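Local atomic coordinates of peptidase, M20/M25/M40 family (Staphylococcus aureus, PDB entry 4EWT), a protein that probably acts as a manganese-binding amidohydrolase of the M20/M25/M40 peptidase family, hydrolysing N-acyl amino acids in the manner of an aminoacylase. Residues A[139-144]-A[183-188]; A[131-136]-A[336-341]. All blocks are in the same frame, centred on the assembly; numbering follows the deposited sequence.

Interaction 1: A[139-144]-A[183-188]; sequences EVPPGG and TGRAFF. With MN (manganese (II) ion), chain E.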
ATOM      1  N   GLU A 139      15.966  33.179  -0.947  1.00 38.43           N
ATOM      2  CA  GLU A 139      15.707  31.900  -1.616  1.00 38.68           C
ATOM      3  C   GLU A 139      16.108  30.635  -0.864  1.00 39.95           C
ATOM      4  O   GLU A 139      15.534  29.560  -1.095  1.00 39.55           O
ATOM      5  CB  GLU A 139      16.357  31.894  -3.003  1.00 39.67           C
ATOM      6  CG  GLU A 139      15.761  32.919  -3.960  1.00 38.77           C
ATOM      7  CD  GLU A 139      14.368  32.548  -4.454  1.00 38.41           C
ATOM      8  OE1 GLU A 139      13.755  31.589  -3.934  1.00 37.43           O
ATOM      9  OE2 GLU A 139      13.875  33.233  -5.374  1.00 38.93           O
ATOM     10  N   VAL A 140      17.108  30.754   0.006  1.00 41.37           N
ATOM     11  CA  VAL A 140      17.684  29.584   0.676  1.00 43.11           C
ATOM     12  C   VAL A 140      17.567  29.723   2.196  1.00 43.53           C
ATOM     13  O   VAL A 140      18.011  30.724   2.753  1.00 43.61           O
ATOM     14  CB  VAL A 140      19.170  29.358   0.270  1.00 45.66           C
ATOM     15  CG1 VAL A 140      19.680  28.016   0.789  1.00 47.69           C
ATOM     16  CG2 VAL A 140      19.342  29.439  -1.240  1.00 45.24           C
ATOM     17  N   PRO A 141      16.942  28.727   2.865  1.00 43.81           N
ATOM     18  CA  PRO A 141      16.891  28.679   4.336  1.00 44.89           C
ATOM     19  C   PRO A 141      18.295  28.811   4.947  1.00 47.85           C
ATOM     20  O   PRO A 141      19.251  28.268   4.389  1.00 49.77           O
ATOM     21  CB  PRO A 141      16.319  27.286   4.624  1.00 45.19           C
ATOM     22  CG  PRO A 141      15.521  26.941   3.412  1.00 43.48           C
ATOM     23  CD  PRO A 141      16.199  27.611   2.244  1.00 43.01           C
ATOM     24  N   PRO A 142      18.434  29.523   6.087  1.00 48.95           N
ATOM     25  CA  PRO A 142      17.404  30.140   6.934  1.00 47.79           C
ATOM     26  C   PRO A 142      16.814  31.444   6.383  1.00 45.40           C
ATOM     27  O   PRO A 142      15.858  31.966   6.952  1.00 44.52           O
ATOM     28  CB  PRO A 142      18.157  30.415   8.237  1.00 50.62           C
ATOM     29  CG  PRO A 142      19.554  30.672   7.800  1.00 52.43           C
ATOM     30  CD  PRO A 142      19.791  29.781   6.612  1.00 51.91           C
ATOM     31  N   GLY A 143      17.376  31.958   5.294  1.00 44.88           N
ATOM     32  CA  GLY A 143      16.850  33.154   4.643  1.00 42.98           C
ATOM     33  C   GLY A 143      17.436  34.447   5.175  1.00 43.86           C
ATOM     34  O   GLY A 143      18.238  34.440   6.111  1.00 46.27           O
ATOM     35  N   GLY A 144      17.028  35.559   4.575  1.00 42.40           N
ATOM     36  CA  GLY A 144      17.524  36.880   4.959  1.00 43.16           C
ATOM     37  C   GLY A 144      16.625  37.629   5.926  1.00 42.86           C
ATOM     38  O   GLY A 144      17.121  38.340   6.812  1.00 44.79           O
ATOM     39  N   THR A 183       2.219  29.446   1.038  1.00 21.10           N
ATOM     40  CA  THR A 183       2.342  28.295   1.921  1.00 19.92           C
ATOM     41  C   THR A 183       3.597  28.399   2.762  1.00 19.94           C
ATOM     42  O   THR A 183       4.580  28.992   2.344  1.00 20.17           O
ATOM     43  CB  THR A 183       2.420  26.955   1.126  1.00 19.13           C
ATOM     44  OG1 THR A 183       3.572  26.967   0.276  1.00 20.13           O
ATOM     45  CG2 THR A 183       1.193  26.751   0.282  1.00 18.01           C
ATOM     46  N   GLY A 184       3.545  27.828   3.958  1.00 19.15           N
ATOM     47  CA  GLY A 184       4.742  27.617   4.748  1.00 18.77           C
ATOM     48  C   GLY A 184       5.354  26.281   4.395  1.00 18.15           C
ATOM     49  O   GLY A 184       4.745  25.471   3.697  1.00 16.61           O
ATOM     50  N   ARG A 185       6.546  26.036   4.910  1.00 18.09           N
ATOM     51  CA  ARG A 185       7.344  24.926   4.445  1.00 18.46           C
ATOM     52  C   ARG A 185       8.041  24.245   5.611  1.00 18.56           C
ATOM     53  O   ARG A 185       8.492  24.918   6.561  1.00 18.87           O
ATOM     54  CB  ARG A 185       8.365  25.430   3.429  1.00 18.93           C
ATOM     55  CG  ARG A 185       9.235  24.357   2.801  1.00 20.18           C
ATOM     56  CD  ARG A 185       9.953  24.925   1.584  1.00 23.69           C
ATOM     57  NE  ARG A 185      10.876  25.974   1.982  1.00 24.68           N
ATOM     58  CZ  ARG A 185      11.433  26.853   1.152  1.00 29.05           C
ATOM     59  NH1 ARG A 185      11.170  26.819  -0.153  1.00 28.22           N
ATOM     60  NH2 ARG A 185      12.252  27.777   1.633  1.00 26.22           N
ATOM     61  N   ALA A 186       8.105  22.913   5.550  1.00 17.67           N
ATOM     62  CA  ALA A 186       8.961  22.153   6.466  1.00 18.49           C
ATOM     63  C   ALA A 186       9.729  21.098   5.683  1.00 18.15           C
ATOM     64  O   ALA A 186       9.340  20.755   4.574  1.00 17.89           O
ATOM     65  CB  ALA A 186       8.134  21.531   7.588  1.00 17.31           C
ATOM     66  N   PHE A 187      10.822  20.608   6.267  1.00 19.33           N
ATOM     67  CA  PHE A 187      11.650  19.564   5.684  1.00 20.13           C
ATOM     68  C   PHE A 187      11.873  18.447   6.691  1.00 19.35           C
ATOM     69  O   PHE A 187      12.028  18.701   7.883  1.00 20.09           O
ATOM     70  CB  PHE A 187      13.021  20.127   5.294  1.00 22.06           C
ATOM     71  CG  PHE A 187      12.951  21.206   4.266  1.00 25.61           C
ATOM     72  CD1 PHE A 187      12.528  20.917   2.963  1.00 28.40           C
ATOM     73  CD2 PHE A 187      13.291  22.514   4.590  1.00 28.23           C
ATOM     74  CE1 PHE A 187      12.460  21.921   1.999  1.00 30.04           C
ATOM     75  CE2 PHE A 187      13.228  23.532   3.634  1.00 28.42           C
ATOM     76  CZ  PHE A 187      12.820  23.237   2.340  1.00 30.66           C
ATOM     77  N   PHE A 188      11.940  17.217   6.206  1.00 18.22           N
ATOM     78  CA  PHE A 188      12.263  16.097   7.075  1.00 18.00           C
ATOM     79  C   PHE A 188      13.191  15.078   6.430  1.00 18.14           C
ATOM     80  O   PHE A 188      13.194  14.892   5.206  1.00 16.82           O
ATOM     81  CB  PHE A 188      10.985  15.420   7.614  1.00 17.81           C
ATOM     82  CG  PHE A 188      10.107  14.807   6.546  1.00 15.69           C
ATOM     83  CD1 PHE A 188      10.171  13.451   6.278  1.00 16.40           C
ATOM     84  CD2 PHE A 188       9.187  15.593   5.851  1.00 18.38           C
ATOM     85  CE1 PHE A 188       9.339  12.865   5.295  1.00 18.72           C
ATOM     86  CE2 PHE A 188       8.334  15.032   4.862  1.00 17.97           C
ATOM     87  CZ  PHE A 188       8.413  13.679   4.583  1.00 17.84           C
TER
HETATM   88 MN    MN E 401      11.915  32.433  -5.840  1.00 55.48          MN
HETATM   89  O   HOH W   1      11.312  33.628  -3.810  1.00 31.85           O
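P141 meets R185 and F187 where the loop after strand 129-135 comes up against strand 179-193. The contact is small, 97 Å² summed over both sides, and the nearest CA atoms, those of P141 and R185, lie 10.3 Å apart, so long side chains do the bridging. R185 can be followed outward. Its CB points toward the loop, with CG anti to the backbone N (chi1 -177°), which sends the chain off the strand. CG and CD pass along the ring of F187, its neighbour on the same face of the strand, with CD 3.4 Å from CZ of F187. The chain then bends at chi3 (65°), bringing the guanidinium past the CZ atom of that ring. NE forms a salt bridge with D296, and Y297 adds a cation-pi contact, so the charged end has partners before it reaches the loop. NH2 finally packs against the proline ring, 3.8 Å from CG of P141. The same CG sits 4.1 Å from CE2 of F187, and P141 runs at about a right angle to both side chains. F187 also meets F246 of the second subunit edge-to-face, which places the contact beside a subunit interface. A cis peptide before P142 turns the loop just beyond P141. At the start of this loop E139 reaches a manganese ion with OE2 at 2.2 Å, completed by C103, H362 and a water 2.4 Å from the metal. R185 NH1 stays 6.6 Å from E139 OE1, so the opposite charges do not touch. A metal-binding loop facing the first strand of a second sheet is characteristic of M20 peptidases, whose two-metal site opens toward the cleft between catalytic and satellite domains.

Interaction 2: A[131-136]-A[336-341]; sequences VVIHQP and AYYAKE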
ATOM      1  N   VAL A 131      10.895  53.049   5.670  1.00 35.41           N
ATOM      2  CA  VAL A 131      12.032  52.162   5.822  1.00 35.12           C
ATOM      3  C   VAL A 131      12.057  51.250   4.596  1.00 33.16           C
ATOM      4  O   VAL A 131      11.229  50.360   4.458  1.00 32.65           O
ATOM      5  CB  VAL A 131      11.950  51.324   7.137  1.00 36.39           C
ATOM      6  CG1 VAL A 131      13.064  50.294   7.199  1.00 35.59           C
ATOM      7  CG2 VAL A 131      12.022  52.242   8.353  1.00 39.96           C
ATOM      8  N   VAL A 132      13.007  51.485   3.705  1.00 32.55           N
ATOM      9  CA  VAL A 132      13.193  50.617   2.566  1.00 31.57           C
ATOM     10  C   VAL A 132      14.103  49.473   2.989  1.00 32.40           C
ATOM     11  O   VAL A 132      15.193  49.708   3.517  1.00 34.00           O
ATOM     12  CB  VAL A 132      13.795  51.375   1.378  1.00 31.44           C
ATOM     13  CG1 VAL A 132      13.972  50.446   0.196  1.00 29.78           C
ATOM     14  CG2 VAL A 132      12.905  52.552   1.017  1.00 30.95           C
ATOM     15  N   ILE A 133      13.635  48.244   2.772  1.00 31.33           N
ATOM     16  CA  ILE A 133      14.376  47.044   3.118  1.00 32.18           C
ATOM     17  C   ILE A 133      14.869  46.363   1.843  1.00 31.66           C
ATOM     18  O   ILE A 133      14.073  45.841   1.063  1.00 31.20           O
ATOM     19  CB  ILE A 133      13.494  46.054   3.941  1.00 32.09           C
ATOM     20  CG1 ILE A 133      13.060  46.686   5.267  1.00 32.94           C
ATOM     21  CG2 ILE A 133      14.228  44.732   4.198  1.00 32.60           C
ATOM     22  CD1 ILE A 133      11.980  45.896   6.009  1.00 34.49           C
ATOM     23  N   HIS A 134      16.182  46.385   1.631  1.00 32.47           N
ATOM     24  CA  HIS A 134      16.796  45.620   0.555  1.00 32.48           C
ATOM     25  C   HIS A 134      17.348  44.327   1.153  1.00 33.39           C
ATOM     26  O   HIS A 134      18.342  44.346   1.886  1.00 34.88           O
ATOM     27  CB  HIS A 134      17.898  46.437  -0.142  1.00 33.63           C
ATOM     28  CG  HIS A 134      17.377  47.530  -1.023  1.00 32.36           C
ATOM     29  ND1 HIS A 134      17.451  48.863  -0.679  1.00 33.83           N
ATOM     30  CD2 HIS A 134      16.784  47.488  -2.240  1.00 30.93           C
ATOM     31  CE1 HIS A 134      16.932  49.596  -1.649  1.00 32.05           C
ATOM     32  NE2 HIS A 134      16.512  48.785  -2.604  1.00 31.53           N
ATOM     33  N   GLN A 135      16.682  43.212   0.851  1.00 32.79           N
ATOM     34  CA  GLN A 135      16.923  41.938   1.529  1.00 33.55           C
ATOM     35  C   GLN A 135      17.684  40.925   0.675  1.00 34.30           C
ATOM     36  O   GLN A 135      17.293  40.653  -0.458  1.00 33.12           O
ATOM     37  CB  GLN A 135      15.590  41.329   1.987  1.00 32.74           C
ATOM     38  CG  GLN A 135      15.717  40.127   2.920  1.00 33.14           C
ATOM     39  CD  GLN A 135      14.500  39.232   2.877  1.00 33.19           C
ATOM     40  OE1 GLN A 135      13.399  39.629   3.270  1.00 31.84           O
ATOM     41  NE2 GLN A 135      14.685  38.013   2.389  1.00 32.73           N
ATOM     42  N   PRO A 136      18.777  40.365   1.220  1.00 36.62           N
ATOM     43  CA  PRO A 136      19.460  39.246   0.585  1.00 38.20           C
ATOM     44  C   PRO A 136      18.836  37.914   1.007  1.00 38.35           C
ATOM     45  O   PRO A 136      17.923  37.890   1.842  1.00 37.51           O
ATOM     46  CB  PRO A 136      20.870  39.341   1.169  1.00 40.77           C
ATOM     47  CG  PRO A 136      20.658  39.849   2.538  1.00 41.03           C
ATOM     48  CD  PRO A 136      19.506  40.827   2.416  1.00 38.46           C
ATOM     49  N   ALA A 336       7.194  36.121   4.755  1.00 26.12           N
ATOM     50  CA  ALA A 336       6.292  35.607   5.788  1.00 27.09           C
ATOM     51  C   ALA A 336       6.796  35.873   7.200  1.00 28.68           C
ATOM     52  O   ALA A 336       5.997  35.989   8.128  1.00 29.97           O
ATOM     53  CB  ALA A 336       6.051  34.134   5.585  1.00 26.68           C
ATOM     54  N   TYR A 337       8.116  35.943   7.358  1.00 29.34           N
ATOM     55  CA  TYR A 337       8.738  36.324   8.626  1.00 31.67           C
ATOM     56  C   TYR A 337       8.415  37.755   9.045  1.00 32.46           C
ATOM     57  O   TYR A 337       8.135  37.990  10.216  1.00 34.98           O
ATOM     58  CB  TYR A 337      10.255  36.121   8.587  1.00 32.45           C
ATOM     59  CG  TYR A 337      10.690  34.675   8.733  1.00 32.91           C
ATOM     60  CD1 TYR A 337      10.420  33.958   9.898  1.00 34.03           C
ATOM     61  CD2 TYR A 337      11.396  34.037   7.715  1.00 31.97           C
ATOM     62  CE1 TYR A 337      10.828  32.628  10.032  1.00 35.02           C
ATOM     63  CE2 TYR A 337      11.812  32.730   7.838  1.00 31.84           C
ATOM     64  CZ  TYR A 337      11.522  32.028   8.993  1.00 34.48           C
ATOM     65  OH  TYR A 337      11.938  30.728   9.101  1.00 36.96           O
ATOM     66  N   TYR A 338       8.446  38.706   8.104  1.00 31.26           N
ATOM     67  CA  TYR A 338       7.983  40.074   8.387  1.00 31.85           C
ATOM     68  C   TYR A 338       6.516  40.047   8.771  1.00 32.54           C
ATOM     69  O   TYR A 338       6.103  40.681   9.744  1.00 33.86           O
ATOM     70  CB  TYR A 338       8.128  41.007   7.171  1.00 30.34           C
ATOM     71  CG  TYR A 338       9.506  41.066   6.594  1.00 29.92           C
ATOM     72  CD1 TYR A 338      10.544  41.683   7.288  1.00 30.77           C
ATOM     73  CD2 TYR A 338       9.776  40.519   5.348  1.00 27.96           C
ATOM     74  CE1 TYR A 338      11.806  41.732   6.773  1.00 30.68           C
ATOM     75  CE2 TYR A 338      11.044  40.568   4.817  1.00 29.25           C
ATOM     76  CZ  TYR A 338      12.057  41.181   5.541  1.00 30.05           C
ATOM     77  OH  TYR A 338      13.333  41.243   5.034  1.00 32.56           O
ATOM     78  N   ALA A 339       5.739  39.297   7.989  1.00 31.60           N
ATOM     79  CA  ALA A 339       4.293  39.262   8.123  1.00 32.51           C
ATOM     80  C   ALA A 339       3.840  38.675   9.463  1.00 35.10           C
ATOM     81  O   ALA A 339       2.679  38.803   9.835  1.00 36.16           O
ATOM     82  CB  ALA A 339       3.681  38.510   6.957  1.00 30.66           C
ATOM     83  N   LYS A 340       4.772  38.057  10.184  1.00 36.35           N
ATOM     84  CA  LYS A 340       4.493  37.447  11.480  1.00 39.46           C
ATOM     85  C   LYS A 340       4.952  38.337  12.649  1.00 42.03           C
ATOM     86  O   LYS A 340       4.501  38.156  13.784  1.00 44.32           O
ATOM     87  CB  LYS A 340       5.144  36.060  11.551  1.00 39.35           C
ATOM     88  CG  LYS A 340       4.501  35.099  12.537  1.00 43.89           C
ATOM     89  CD  LYS A 340       4.990  33.658  12.330  1.00 46.73           C
ATOM     90  CE  LYS A 340       6.523  33.561  12.351  1.00 49.01           C
ATOM     91  NZ  LYS A 340       7.096  33.747  13.715  1.00 53.44           N
ATOM     92  N   GLU A 341       5.840  39.292  12.367  1.00 41.45           N
ATOM     93  CA  GLU A 341       6.288  40.264  13.373  1.00 44.12           C
ATOM     94  C   GLU A 341       5.459  41.544  13.347  1.00 44.20           C
ATOM     95  O   GLU A 341       5.242  42.161  14.383  1.00 47.34           O
ATOM     96  CB  GLU A 341       7.771  40.630  13.198  1.00 44.20           C
ATOM     97  CG  GLU A 341       8.776  39.502  13.438  1.00 46.67           C
ATOM     98  CD  GLU A 341       8.833  39.024  14.890  1.00 51.92           C
ATOM     99  OE1 GLU A 341       8.474  39.801  15.798  1.00 56.08           O
ATOM    100  OE2 GLU A 341       9.249  37.868  15.124  1.00 53.11           O
TER
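Y338 and Q135 approach each other from opposite directions: the phenol hydroxyl donates to the side-chain carbonyl of Q135, with OH and OE1 modelled only 2.4 Å apart. So short a separation is doubtful in detail, but the pairing is plain. OE1 approaches the edge of the tyrosine ring, in its plane, on the CE2 side, while the amide is turned 42° from the ring. Q135 gets there because CG is anti to the backbone N (chi1 -170°) and the chain stays extended beyond it, projecting from the end of strand 129-135. Both ends of the amide are gripped. OE1 also accepts from R76 on the adjacent strand 72-78, whereas NE2 donates to D334 and, at 3.3 Å, to the backbone O of P136 (N-H...O 156°), with that oxygen close to the amide plane. Two residues back, I133 adds looser packing: its CG2 makes a van der Waals contact 3.7 Å from OH of Y338, and its CD1 an apolar one 4.2 Å from CE1 of the ring. Helix 144-150 closes over the tyrosine through A145 and I149. Q135, I133 and Y338 are all buried; by contrast, K340 and E341 of the weakly bonded helix 335-341 are exposed. One buried hydroxyl thus ties a helix to a strand of the mixed sheet. With R76 and Y338 on one end of the amide and D334 on the other, the chemistry implies a single orientation for Q135, oxygen to the donors and nitrogen to the carboxylate.

Overall arrangement
Interactions 1 and 2 lie 15 Å apart between centres and follow one another on the same chain segment: strand 129-135 supplies interaction 2 and the loop after it supplies interaction 1. Along the sequence, 139-144 with 183-188 is nested inside the loop closed by 131-136 with 336-341. Interaction 2 joins the mixed sheet to helix 335-341 within the catalytic domain, whereas interaction 1 spans from that domain to the antiparallel sheet of strand 179-193. They touch directly, CA of G144 lying 4.0 Å from NE2 of Q135. The metal-binding loop thus follows directly on a buried strand end and faces the interdomain cleft.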